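Local atomic coordinates of metallo-beta-lactamase (Simiduia agarivorans, PDB entry 6MFI), a protein that probably hydrolyses the beta-lactam ring of antibiotics with a pair of zinc ions, as other subclass B3 metallo-beta-lactamases do. Residues A66-G71 / L96-S101; H75-S80 / A120-L125; A138-G143 / A161-L166; L180-T185 / G191-Q196; L214-A219 / Q232-G237. All blocks are in the same frame, centred on the assembly; numbering follows the deposited sequence. Where two conformers were deposited one is given.

Interaction 1 (A66-G71 / L96-S101); sequences AILITG and LGFSLS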
# COMPACT_ATOMS: atom_id res chain seq x y z
N ALA A 66 -1.64 4.19 5.08
CA ALA A 66 -1.72 2.98 5.88
C ALA A 66 -3.19 2.64 6.05
O ALA A 66 -3.98 3.49 6.46
CB ALA A 66 -1.04 3.17 7.25
N ILE A 67 -3.55 1.40 5.72
CA ILE A 67 -4.95 0.99 5.64
C ILE A 67 -5.24 0.05 6.81
O ILE A 67 -4.61 -1.00 6.95
CB ILE A 67 -5.26 0.32 4.30
CG1 ILE A 67 -4.82 1.21 3.14
CG2 ILE A 67 -6.75 -0.00 4.20
CD1 ILE A 67 -5.43 2.60 3.18
N LEU A 68 -6.22 0.43 7.63
CA LEU A 68 -6.67 -0.37 8.76
C LEU A 68 -8.03 -0.97 8.44
O LEU A 68 -8.96 -0.24 8.09
CB LEU A 68 -6.74 0.47 10.04
CG LEU A 68 -7.18 -0.25 11.31
CD1 LEU A 68 -6.07 -1.15 11.84
CD2 LEU A 68 -7.61 0.75 12.37
N ILE A 69 -8.13 -2.29 8.57
CA ILE A 69 -9.37 -3.02 8.31
C ILE A 69 -9.73 -3.78 9.57
O ILE A 69 -8.99 -4.68 9.99
CB ILE A 69 -9.23 -3.97 7.11
CG1 ILE A 69 -8.83 -3.18 5.86
CG2 ILE A 69 -10.53 -4.72 6.87
CD1 ILE A 69 -7.98 -3.97 4.89
N THR A 70 -10.86 -3.42 10.18
CA THR A 70 -11.25 -3.94 11.48
C THR A 70 -12.24 -5.09 11.33
O THR A 70 -13.10 -5.08 10.44
CB THR A 70 -11.87 -2.84 12.34
OG1 THR A 70 -13.09 -2.39 11.73
CG2 THR A 70 -10.91 -1.67 12.47
N GLY A 71 -12.12 -6.09 12.21
CA GLY A 71 -13.02 -7.23 12.22
C GLY A 71 -13.35 -7.65 13.63
O GLY A 71 -12.89 -7.04 14.60
N LEU A 96 -8.89 6.69 16.48
CA LEU A 96 -10.15 6.05 16.11
C LEU A 96 -10.73 5.20 17.23
O LEU A 96 -11.89 4.80 17.14
CB LEU A 96 -9.95 5.18 14.86
CG LEU A 96 -9.66 5.91 13.55
CD1 LEU A 96 -9.06 4.96 12.54
CD2 LEU A 96 -10.93 6.55 13.01
N GLY A 97 -9.96 4.93 18.28
CA GLY A 97 -10.42 4.13 19.39
C GLY A 97 -10.12 2.66 19.30
O GLY A 97 -10.66 1.88 20.09
N PHE A 98 -9.26 2.24 18.37
CA PHE A 98 -8.92 0.84 18.19
C PHE A 98 -7.64 0.50 18.94
O PHE A 98 -6.72 1.32 19.05
CB PHE A 98 -8.76 0.51 16.70
CG PHE A 98 -10.03 0.68 15.91
CD1 PHE A 98 -11.12 -0.13 16.14
CD2 PHE A 98 -10.12 1.66 14.93
CE1 PHE A 98 -12.29 0.03 15.42
CE2 PHE A 98 -11.28 1.82 14.20
CZ PHE A 98 -12.37 1.00 14.44
N SER A 99 -7.59 -0.73 19.46
CA SER A 99 -6.43 -1.20 20.20
C SER A 99 -5.35 -1.69 19.25
O SER A 99 -5.64 -2.42 18.30
CB SER A 99 -6.84 -2.31 21.16
OG SER A 99 -5.70 -2.98 21.68
N LEU A 100 -4.10 -1.28 19.50
CA LEU A 100 -3.00 -1.73 18.66
C LEU A 100 -2.78 -3.23 18.80
O LEU A 100 -2.46 -3.91 17.82
CB LEU A 100 -1.73 -0.96 18.99
CG LEU A 100 -0.53 -1.28 18.09
CD1 LEU A 100 -0.77 -0.76 16.68
CD2 LEU A 100 0.76 -0.72 18.67
N SER A 101 -2.94 -3.76 20.02
CA SER A 101 -2.80 -5.20 20.23
C SER A 101 -3.87 -6.00 19.50
O SER A 101 -3.68 -7.20 19.28
CB SER A 101 -2.83 -5.52 21.72
OG SER A 101 -4.02 -5.03 22.32

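Interaction 2 (H75-S80 / A120-L125); sequences HVLIDS and ASLQSL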
# COMPACT_ATOMS: atom_id res chain seq x y z
N HIS A 75 -7.79 -6.96 13.75
CA HIS A 75 -7.70 -6.08 12.60
C HIS A 75 -6.50 -6.46 11.74
O HIS A 75 -5.55 -7.10 12.19
CB HIS A 75 -7.58 -4.61 13.03
CG HIS A 75 -8.49 -4.23 14.15
ND1 HIS A 75 -9.75 -4.78 14.31
CD2 HIS A 75 -8.33 -3.36 15.17
CE1 HIS A 75 -10.32 -4.26 15.39
NE2 HIS A 75 -9.48 -3.39 15.93
N VAL A 76 -6.56 -6.04 10.48
CA VAL A 76 -5.46 -6.16 9.54
C VAL A 76 -4.98 -4.76 9.19
O VAL A 76 -5.78 -3.86 8.95
CB VAL A 76 -5.87 -6.93 8.26
CG1 VAL A 76 -4.70 -7.04 7.30
CG2 VAL A 76 -6.41 -8.30 8.62
N LEU A 77 -3.66 -4.58 9.18
CA LEU A 77 -3.05 -3.28 8.90
C LEU A 77 -2.06 -3.44 7.76
O LEU A 77 -1.13 -4.25 7.85
CB LEU A 77 -2.35 -2.72 10.15
CG LEU A 77 -1.60 -1.40 9.97
CD1 LEU A 77 -2.56 -0.28 9.61
CD2 LEU A 77 -0.82 -1.06 11.23
N ILE A 78 -2.27 -2.68 6.69
CA ILE A 78 -1.40 -2.72 5.52
C ILE A 78 -0.48 -1.51 5.56
O ILE A 78 -0.93 -0.37 5.76
CB ILE A 78 -2.21 -2.74 4.21
CG1 ILE A 78 -3.40 -3.69 4.34
CG2 ILE A 78 -1.33 -3.14 3.04
CD1 ILE A 78 -4.44 -3.50 3.26
N ASP A 79 0.82 -1.76 5.39
CA ASP A 79 1.87 -0.74 5.34
C ASP A 79 2.07 -0.05 6.69
O ASP A 79 1.16 -0.02 7.53
CB ASP A 79 1.56 0.30 4.26
CG ASP A 79 1.90 -0.19 2.87
OD1 ASP A 79 2.58 -1.23 2.75
OD2 ASP A 79 1.49 0.47 1.88
N SER A 80 3.27 0.49 6.90
CA SER A 80 3.64 1.13 8.15
C SER A 80 4.16 2.55 7.98
O SER A 80 4.28 3.26 8.98
CB SER A 80 4.71 0.30 8.87
OG SER A 80 5.94 0.34 8.15
N ALA A 120 8.80 -3.01 11.74
CA ALA A 120 9.29 -3.72 12.92
C ALA A 120 8.76 -3.10 14.20
O ALA A 120 8.47 -3.81 15.17
CB ALA A 120 10.82 -3.74 12.93
N SER A 121 8.63 -1.77 14.23
CA SER A 121 8.11 -1.11 15.42
C SER A 121 6.63 -1.44 15.64
O SER A 121 6.21 -1.68 16.78
CB SER A 121 8.31 0.40 15.32
OG SER A 121 9.69 0.73 15.26
N LEU A 122 5.85 -1.46 14.56
CA LEU A 122 4.43 -1.80 14.69
C LEU A 122 4.24 -3.27 15.04
O LEU A 122 3.33 -3.63 15.79
CB LEU A 122 3.69 -1.45 13.41
CG LEU A 122 3.52 0.04 13.10
CD1 LEU A 122 2.63 0.24 11.89
CD2 LEU A 122 2.98 0.78 14.31
N GLN A 123 5.10 -4.14 14.50
CA GLN A 123 5.02 -5.56 14.82
C GLN A 123 5.39 -5.82 16.27
O GLN A 123 4.80 -6.69 16.92
CB GLN A 123 5.92 -6.36 13.88
CG GLN A 123 5.69 -7.86 13.90
CD GLN A 123 6.49 -8.56 14.99
OE1 GLN A 123 7.51 -8.06 15.44
NE2 GLN A 123 6.01 -9.73 15.41
N SER A 124 6.37 -5.08 16.79
CA SER A 124 6.83 -5.32 18.16
C SER A 124 5.81 -4.84 19.18
O SER A 124 5.59 -5.50 20.21
CB SER A 124 8.18 -4.63 18.38
OG SER A 124 8.55 -4.68 19.75
N LEU A 125 5.17 -3.70 18.93
CA LEU A 125 4.24 -3.13 19.89
C LEU A 125 2.84 -3.72 19.79
O LEU A 125 2.09 -3.69 20.77
CB LEU A 125 4.18 -1.61 19.71
CG LEU A 125 5.52 -0.90 19.89
CD1 LEU A 125 5.45 0.55 19.44
CD2 LEU A 125 5.97 -0.98 21.34

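Interaction 3 (A138-G143 / A161-L166); sequences AVMRNG and ARVGGL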
# COMPACT_ATOMS: atom_id res chain seq x y z
N ALA A 138 12.56 -11.03 2.05
CA ALA A 138 14.01 -10.94 2.11
C ALA A 138 14.45 -9.53 2.49
O ALA A 138 15.44 -9.35 3.21
CB ALA A 138 14.62 -11.36 0.78
N VAL A 139 13.73 -8.51 2.01
CA VAL A 139 14.08 -7.14 2.36
C VAL A 139 13.78 -6.86 3.82
O VAL A 139 14.58 -6.25 4.53
CB VAL A 139 13.35 -6.15 1.43
CG1 VAL A 139 13.65 -4.72 1.82
CG2 VAL A 139 13.74 -6.41 -0.02
N MET A 140 12.61 -7.31 4.31
CA MET A 140 12.26 -7.10 5.71
C MET A 140 13.21 -7.86 6.63
O MET A 140 13.54 -7.39 7.73
CB MET A 140 10.82 -7.55 5.96
CG MET A 140 9.82 -7.05 4.94
SD MET A 140 9.77 -5.25 4.84
CE MET A 140 9.40 -4.84 6.54
N ARG A 141 13.65 -9.05 6.21
CA ARG A 141 14.57 -9.83 7.02
C ARG A 141 15.95 -9.18 7.07
O ARG A 141 16.63 -9.25 8.10
CB ARG A 141 14.66 -11.25 6.47
CG ARG A 141 15.70 -12.13 7.14
CD ARG A 141 15.64 -13.55 6.61
NE ARG A 141 15.98 -13.63 5.19
CZ ARG A 141 15.11 -13.89 4.22
NH1 ARG A 141 13.83 -14.10 4.52
NH2 ARG A 141 15.51 -13.94 2.96
N ASN A 142 16.38 -8.56 5.98
CA ASN A 142 17.68 -7.90 5.91
C ASN A 142 17.61 -6.40 6.14
O ASN A 142 18.66 -5.77 6.30
CB ASN A 142 18.33 -8.17 4.55
CG ASN A 142 18.37 -9.65 4.20
OD1 ASN A 142 18.45 -10.50 5.09
ND2 ASN A 142 18.32 -9.96 2.91
N GLY A 143 16.41 -5.82 6.17
CA GLY A 143 16.28 -4.39 6.38
C GLY A 143 16.72 -3.52 5.22
O GLY A 143 16.87 -2.31 5.40
N ALA A 161 12.47 -6.78 10.38
CA ALA A 161 11.19 -7.22 10.91
C ALA A 161 11.10 -8.74 10.86
O ALA A 161 11.85 -9.41 10.15
CB ALA A 161 10.03 -6.59 10.13
N ARG A 162 10.15 -9.27 11.63
CA ARG A 162 9.93 -10.71 11.72
C ARG A 162 8.75 -11.09 10.84
O ARG A 162 7.60 -10.73 11.13
CB ARG A 162 9.68 -11.12 13.17
CG ARG A 162 10.81 -10.78 14.12
CD ARG A 162 10.36 -10.87 15.57
NE ARG A 162 10.00 -12.24 15.94
CZ ARG A 162 9.42 -12.57 17.09
NH1 ARG A 162 9.14 -11.63 17.99
NH2 ARG A 162 9.13 -13.84 17.35
N VAL A 163 9.03 -11.81 9.76
CA VAL A 163 8.00 -12.27 8.84
C VAL A 163 7.55 -13.66 9.27
O VAL A 163 8.38 -14.57 9.40
CB VAL A 163 8.51 -12.27 7.39
CG1 VAL A 163 7.48 -12.88 6.46
CG2 VAL A 163 8.87 -10.86 6.95
N GLY A 164 6.25 -13.83 9.48
CA GLY A 164 5.72 -15.09 9.96
C GLY A 164 5.07 -15.95 8.89
O GLY A 164 4.80 -17.13 9.12
N GLY A 165 4.82 -15.37 7.72
CA GLY A 165 4.18 -16.11 6.65
C GLY A 165 4.50 -15.49 5.31
O GLY A 165 4.75 -14.28 5.20
N LEU A 166 4.49 -16.33 4.28
CA LEU A 166 4.78 -15.89 2.92
C LEU A 166 3.49 -15.79 2.11
O LEU A 166 2.61 -16.65 2.22
CB LEU A 166 5.76 -16.85 2.23
CG LEU A 166 7.23 -16.46 2.26
CD1 LEU A 166 7.72 -16.27 3.69
CD2 LEU A 166 8.08 -17.49 1.53

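Interaction 4 (L180-T185 / G191-Q196); sequences LTAYAT and GALSWQ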
# COMPACT_ATOMS: atom_id res chain seq x y z
N LEU A 180 -8.89 -10.99 2.71
CA LEU A 180 -8.15 -10.23 1.72
C LEU A 180 -7.45 -11.18 0.76
O LEU A 180 -7.01 -12.26 1.16
CB LEU A 180 -7.11 -9.31 2.38
CG LEU A 180 -7.54 -8.43 3.55
CD1 LEU A 180 -7.28 -9.11 4.88
CD2 LEU A 180 -6.82 -7.09 3.48
N THR A 181 -7.35 -10.77 -0.50
CA THR A 181 -6.63 -11.52 -1.52
C THR A 181 -5.53 -10.64 -2.10
O THR A 181 -5.78 -9.48 -2.44
CB THR A 181 -7.58 -11.99 -2.63
OG1 THR A 181 -8.64 -12.76 -2.06
CG2 THR A 181 -6.83 -12.85 -3.64
N ALA A 182 -4.33 -11.20 -2.21
CA ALA A 182 -3.19 -10.48 -2.75
C ALA A 182 -2.96 -10.84 -4.21
O ALA A 182 -3.31 -11.93 -4.66
CB ALA A 182 -1.92 -10.78 -1.94
N TYR A 183 -2.36 -9.90 -4.94
CA TYR A 183 -2.00 -10.10 -6.33
C TYR A 183 -0.59 -9.58 -6.54
O TYR A 183 -0.32 -8.40 -6.30
CB TYR A 183 -2.98 -9.40 -7.27
CG TYR A 183 -4.41 -9.86 -7.10
CD1 TYR A 183 -4.89 -10.97 -7.77
CD2 TYR A 183 -5.28 -9.18 -6.25
CE1 TYR A 183 -6.20 -11.39 -7.62
CE2 TYR A 183 -6.59 -9.59 -6.09
CZ TYR A 183 -7.04 -10.70 -6.77
OH TYR A 183 -8.34 -11.12 -6.61
N ALA A 184 0.31 -10.46 -6.97
CA ALA A 184 1.70 -10.07 -7.21
C ALA A 184 1.75 -9.10 -8.38
O ALA A 184 1.54 -9.48 -9.54
CB ALA A 184 2.55 -11.31 -7.49
N THR A 185 2.03 -7.83 -8.08
CA THR A 185 2.15 -6.78 -9.09
C THR A 185 3.53 -6.15 -8.99
O THR A 185 3.68 -5.03 -8.49
CB THR A 185 1.06 -5.72 -8.92
OG1 THR A 185 1.15 -5.14 -7.61
CG2 THR A 185 -0.32 -6.33 -9.10
N GLY A 191 8.89 -7.59 -5.12
CA GLY A 191 7.88 -8.24 -4.31
C GLY A 191 6.68 -7.37 -3.97
O GLY A 191 6.09 -7.52 -2.90
N ALA A 192 6.31 -6.47 -4.88
CA ALA A 192 5.16 -5.61 -4.64
C ALA A 192 3.87 -6.41 -4.71
O ALA A 192 3.74 -7.38 -5.47
CB ALA A 192 5.13 -4.47 -5.66
N LEU A 193 2.89 -5.99 -3.92
CA LEU A 193 1.60 -6.65 -3.84
C LEU A 193 0.48 -5.63 -3.98
O LEU A 193 0.63 -4.46 -3.61
CB LEU A 193 1.43 -7.42 -2.52
CG LEU A 193 2.31 -8.64 -2.28
CD1 LEU A 193 1.93 -9.33 -0.98
CD2 LEU A 193 2.22 -9.61 -3.45
N SER A 194 -0.65 -6.09 -4.52
CA SER A 194 -1.89 -5.32 -4.57
C SER A 194 -2.97 -6.12 -3.85
O SER A 194 -3.22 -7.28 -4.19
CB SER A 194 -2.30 -5.02 -6.01
OG SER A 194 -1.33 -4.23 -6.67
N TRP A 195 -3.61 -5.49 -2.87
CA TRP A 195 -4.57 -6.16 -2.00
C TRP A 195 -5.99 -5.75 -2.37
O TRP A 195 -6.25 -4.60 -2.75
CB TRP A 195 -4.29 -5.84 -0.53
CG TRP A 195 -3.03 -6.47 -0.03
CD1 TRP A 195 -1.80 -5.90 0.04
CD2 TRP A 195 -2.88 -7.81 0.47
NE1 TRP A 195 -0.88 -6.79 0.55
CE2 TRP A 195 -1.53 -7.97 0.82
CE3 TRP A 195 -3.76 -8.88 0.65
CZ2 TRP A 195 -1.03 -9.16 1.35
CZ3 TRP A 195 -3.26 -10.06 1.17
CH2 TRP A 195 -1.91 -10.19 1.51
N GLN A 196 -6.91 -6.70 -2.24
CA GLN A 196 -8.31 -6.47 -2.57
C GLN A 196 -9.19 -7.16 -1.54
O GLN A 196 -9.02 -8.34 -1.26
CB GLN A 196 -8.63 -6.99 -3.98
CG GLN A 196 -10.07 -7.40 -4.20
CD GLN A 196 -10.23 -8.40 -5.33
OE1 GLN A 196 -9.82 -9.55 -5.22
NE2 GLN A 196 -10.82 -7.95 -6.43

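Interaction 5 (L214-A219 / Q232-G237); sequences LSPVSA and QAYRLG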
# COMPACT_ATOMS: atom_id res chain seq x y z
N LEU A 214 3.48 0.91 -8.40
CA LEU A 214 3.66 0.41 -9.76
C LEU A 214 4.42 1.39 -10.66
O LEU A 214 4.51 1.17 -11.87
CB LEU A 214 2.31 0.07 -10.40
CG LEU A 214 1.52 -1.07 -9.75
CD1 LEU A 214 0.33 -1.45 -10.60
CD2 LEU A 214 2.41 -2.28 -9.53
N SER A 215 4.98 2.46 -10.09
CA SER A 215 5.62 3.50 -10.89
C SER A 215 6.94 2.99 -11.46
O SER A 215 7.73 2.37 -10.75
CB SER A 215 5.87 4.75 -10.05
OG SER A 215 6.54 4.41 -8.85
N PRO A 216 7.20 3.25 -12.76
CA PRO A 216 8.47 2.93 -13.41
C PRO A 216 9.62 3.86 -13.01
O PRO A 216 10.33 4.40 -13.85
CB PRO A 216 8.13 3.05 -14.89
CG PRO A 216 7.04 4.07 -14.94
CD PRO A 216 6.23 3.86 -13.69
N VAL A 217 9.78 4.06 -11.70
CA VAL A 217 10.85 4.88 -11.16
C VAL A 217 11.92 3.94 -10.62
O VAL A 217 11.66 2.79 -10.26
CB VAL A 217 10.33 5.84 -10.07
CG1 VAL A 217 10.04 5.08 -8.78
CG2 VAL A 217 11.31 6.98 -9.83
N SER A 218 13.15 4.44 -10.57
CA SER A 218 14.29 3.62 -10.18
C SER A 218 15.43 4.55 -9.76
O SER A 218 15.32 5.77 -9.84
CB SER A 218 14.72 2.70 -11.33
OG SER A 218 15.42 3.43 -12.32
N ALA A 219 16.52 3.94 -9.32
CA ALA A 219 17.75 4.68 -9.07
C ALA A 219 18.43 5.03 -10.38
O ALA A 219 18.25 4.35 -11.40
CB ALA A 219 18.69 3.87 -8.18
N GLN A 232 8.06 -8.58 -18.25
CA GLN A 232 6.92 -9.43 -18.58
C GLN A 232 6.06 -9.70 -17.35
O GLN A 232 4.83 -9.74 -17.45
CB GLN A 232 7.41 -10.74 -19.20
CG GLN A 232 8.17 -10.56 -20.51
CD GLN A 232 8.71 -11.86 -21.06
OE1 GLN A 232 9.32 -11.89 -22.12
NE2 GLN A 232 8.49 -12.95 -20.33
N ALA A 233 6.70 -9.89 -16.19
CA ALA A 233 5.95 -10.00 -14.95
C ALA A 233 5.34 -8.66 -14.56
O ALA A 233 4.26 -8.61 -13.97
CB ALA A 233 6.85 -10.53 -13.84
N TYR A 234 6.03 -7.56 -14.89
CA TYR A 234 5.45 -6.23 -14.76
C TYR A 234 4.17 -6.12 -15.57
O TYR A 234 3.15 -5.61 -15.08
CB TYR A 234 6.48 -5.19 -15.22
CG TYR A 234 6.31 -3.79 -14.67
CD1 TYR A 234 7.35 -2.87 -14.75
CD2 TYR A 234 5.12 -3.38 -14.08
CE1 TYR A 234 7.21 -1.59 -14.26
CE2 TYR A 234 4.97 -2.10 -13.58
CZ TYR A 234 6.02 -1.21 -13.68
OH TYR A 234 5.89 0.07 -13.19
N ARG A 235 4.20 -6.60 -16.82
CA ARG A 235 3.00 -6.57 -17.66
C ARG A 235 1.92 -7.49 -17.11
O ARG A 235 0.73 -7.16 -17.16
CB ARG A 235 3.35 -6.98 -19.09
CG ARG A 235 4.39 -6.11 -19.77
CD ARG A 235 3.84 -4.77 -20.20
NE ARG A 235 4.39 -4.34 -21.48
CZ ARG A 235 5.60 -3.82 -21.63
NH1 ARG A 235 6.40 -3.65 -20.58
NH2 ARG A 235 6.02 -3.46 -22.84
N LEU A 236 2.31 -8.65 -16.57
CA LEU A 236 1.33 -9.63 -16.12
C LEU A 236 0.53 -9.11 -14.94
O LEU A 236 -0.69 -9.35 -14.85
CB LEU A 236 2.04 -10.94 -15.77
CG LEU A 236 1.25 -12.23 -16.01
CD1 LEU A 236 0.87 -12.35 -17.47
CD2 LEU A 236 2.06 -13.44 -15.56
N GLY A 237 1.18 -8.41 -14.01
CA GLY A 237 0.46 -7.85 -12.88
C GLY A 237 -0.38 -6.65 -13.26
O GLY A 237 -1.47 -6.44 -12.71

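Interaction 1 (A66-G71 / L96-S101)
Thr70 lays its methyl group on the ring of Phe98. CG2 sits 3.7 Å from the centroid of the Phe98 ring and only 15° off the ring normal, so this is a CH-pi contact over a face. Thr70 is turned with CG2 anti to its carbonyl carbon and OG1 between the backbone N and that carbon (chi1 64°). The methyl thus meets the ring, while OG1 has its hydrogen bond elsewhere in the protein. Leu68, two residues before Thr70 on strand 67-71, comes to the same ring obliquely. Its CG is anti to the backbone N (chi1 -179°), and its CD2 lies 3.7 Å from Phe98 CD2. The same methyl is a looser neighbour of Leu96, with Leu68 CD2 4.5 Å from Leu96 CD1.

Phe98 follows the end of helix 85-95. Gly97 has positive phi there and closes the helix with a Schellman motif. The chain then runs on to Phe98, whose side chain faces strand 67-71. Tyr57 meets the Phe98 ring edge-to-face, and the ring of His75 is also against it. Between the two segments the contact is wholly apolar. Its hold therefore comes from shape and dispersion, with a probable small share from the CH-pi contact of Thr70 CG2.

Interaction 2 (H75-S80 / A120-L125)
Leu122 puts one methyl between two residues of the 75-80 segment. Its CD1 is 3.7 Å from Leu77 CD2 and also 3.7 Å from Ser80 CB. The side chains of Leu77 and Leu122 meet at about a right angle, methyl against methyl. Leu77 has CG anti to its backbone N (chi1 176°), which carries CD2 out from the strand to the helix. Leu122 has CG anti to its carbonyl carbon (chi1 -70°) and is extended beyond it, so CD1 leads.

Ser80 offers carbon to the leucine and turns its hydroxyl elsewhere. OG bonds to the backbone O of His115, and it has a weak hydrogen bond with the backbone N of Gly118. The contact thus joins strand 74-78 and the turn after it to helix 119-126. In the alpha-beta/beta-alpha sandwich of the metallo-beta-lactamase fold two sheets are flanked by helices; this contact lies between one sheet and its outer helix layer.

Further out, Leu77 also touches Ile93 of helix 85-95 and Val103 and Leu106 of the next strand. Leu122 rests on Ala86 and Arg90 of helix 85-95. The Ser80 side chain is about 6 Å from that of His115, a zinc ligand. Its bond to the backbone of His115 ties the turn to the chain that carries this ligand. In the turn, Asp79 points away from the helix and bonds Tyr210 OH and the backbone N of Ser109.

Interaction 3 (A138-G143 / A161-L166)
Met140 bends at chi2 and chi3, both near -60°, while its first torsion sets CG anti to the carbonyl carbon (chi1 -46°). The curl brings the terminal methyl round to Ala161, with Met140 CE 4.0 Å from Ala161 CB. Nearer the backbone, Met140 CB is 4.0 Å from Val163 CG2. Val163 has CG1 anti to its backbone N and CG2 beside that N (chi1 175°), and CG2 is the branch that meets the helix. Met140 was modelled in two conformers, so the position of its methyl describes one of them.

One backbone bond ties the segments. Ala161 N donates to Met140 O at 2.9 Å, and the N-H points almost straight at the oxygen. The acceptor lies in the last turn of the helix, just before Gly143 leaves it with positive phi.

Helix 134-142 is thereby fixed to the chain entering strand 163-166, the outermost strand of its sheet. Strand 129-132 lies beside that strand, and Leu130 touches both Ala161 and Val163. Helix 119-126 adds Ala120, which packs on Ala161, while Met119, just before it in the same helix, touches Met140.

Interaction 4 (L180-T185 / G191-Q196)
Tyr183 OH donates to Gln196 OE1 at 2.6 Å, a short bond between side chains on one face of a hairpin. The donor is tilted 33° from the amide carbonyl plane, and ring and amide planes stand 79° apart. Gln196 has CG anti to its backbone N and is extended beyond it, which takes OE1 to the phenol. Its NE2 bonds the backbone O of Glu245, so both ends of the amide are held and its rotation is fixed. Farther along, Thr185 OG1 and Ser194 OG share a hydrogen bond of 2.8 Å. Ser194 OG also accepts from the backbone N of Asp212.

Four backbone bonds join the strands in two hydrogen-bonded pairs, Thr181 with Gln196 and Tyr183 with Ser194. Thr185 N adds a longer bond to Ala192 O, at 3.2 Å, where the strands give way to the loop. The other face is mainly apolar. Ala182 CB sits over the six-membered ring of Trp195, 3.5 Å from its centroid and 12° off the normal. Leu180 CB approaches the same ring obliquely, 3.8 Å from Trp195 CE3. The polar exception is the indole N-H of Trp195, bonded to the backbone O of His108. Leu193 CD2 lies 3.8 Å from Ala184 CA.

This is an antiparallel beta hairpin in the second sheet of the metallo-beta-lactamase fold. The loop joining its strands carries the zinc ligand His188, and Ala192 touches His110, another ligand of the same zinc.

Interaction 5 (L214-A219 / Q232-G237)
Segment 214-219 is a loop with Leu214 at positive phi and Pro216 at the centre of an inverse gamma turn, and it faces one side of helix 228-242. Tyr234 carries the contact from the helix. Its CG is anti to the backbone N (chi1 -156°), which sends the ring out toward the loop with the hydroxyl leading. There OH meets Pro216, with Tyr234 OH 3.8 Å from Pro216 CD. The side chains of Pro216 and Tyr234 cross at about a right angle, so the phenol end abuts the proline ring instead of stacking on it. Tyr234 OH is also 3.6 Å from Ser215 C. The backbone O of Leu214 lies at the ring edge, in its plane. The modelled distance from that oxygen to OH is too short to be trusted. The nature of this approach is doubtful, and the other distances to OH are approximate.

The loop is held from several sides. Leu214 is buried among Leu238 and Leu241 of the same helix and Ile282 of helix 274-291. Its backbone N bonds Asp212 OD2. Pro216 O takes a hydrogen bond from Arg289 NH2, and the ring of Pro216 touches Arg285, both on helix 274-291.

Ser215, between Leu214 and Pro216, lies on the active-site side. Its backbone O bonds ND1 of His188, a zinc ligand. The Ser215 side chain comes within about 3 Å of that of His188 and about 6 Å of a zinc ion. The contact thus backs a second-shell loop of the dinuclear zinc site of a B3 metallo-beta-lactamase with helix 228-242.

Interactions 1, 2 and 3 all reach the seven-stranded sheet, whereas interaction 4 lies in the five-stranded one. Interactions 1 and 2 share a strand pair: 67-71 and 74-78 are neighbours, probably bonded through Ile69 O and Val76 N. Interaction 3 touches interaction 2 through Ala120 and Ala161. Leu180 of interaction 4 packs on Ile69 and Val76, so the two sheets meet there. Interaction 5 touches interaction 4 at Thr185 and Leu214. Interactions 2, 4 and 5 are buried; 1 and 3 are only partly so. Side-chain hydrogen bonding between segments is found in interaction 4. Interactions 1 and 2 rest on apolar contact, 3 adds one backbone bond, and 5 sets a tyrosine against proline and loop backbone, its polar approach doubtful.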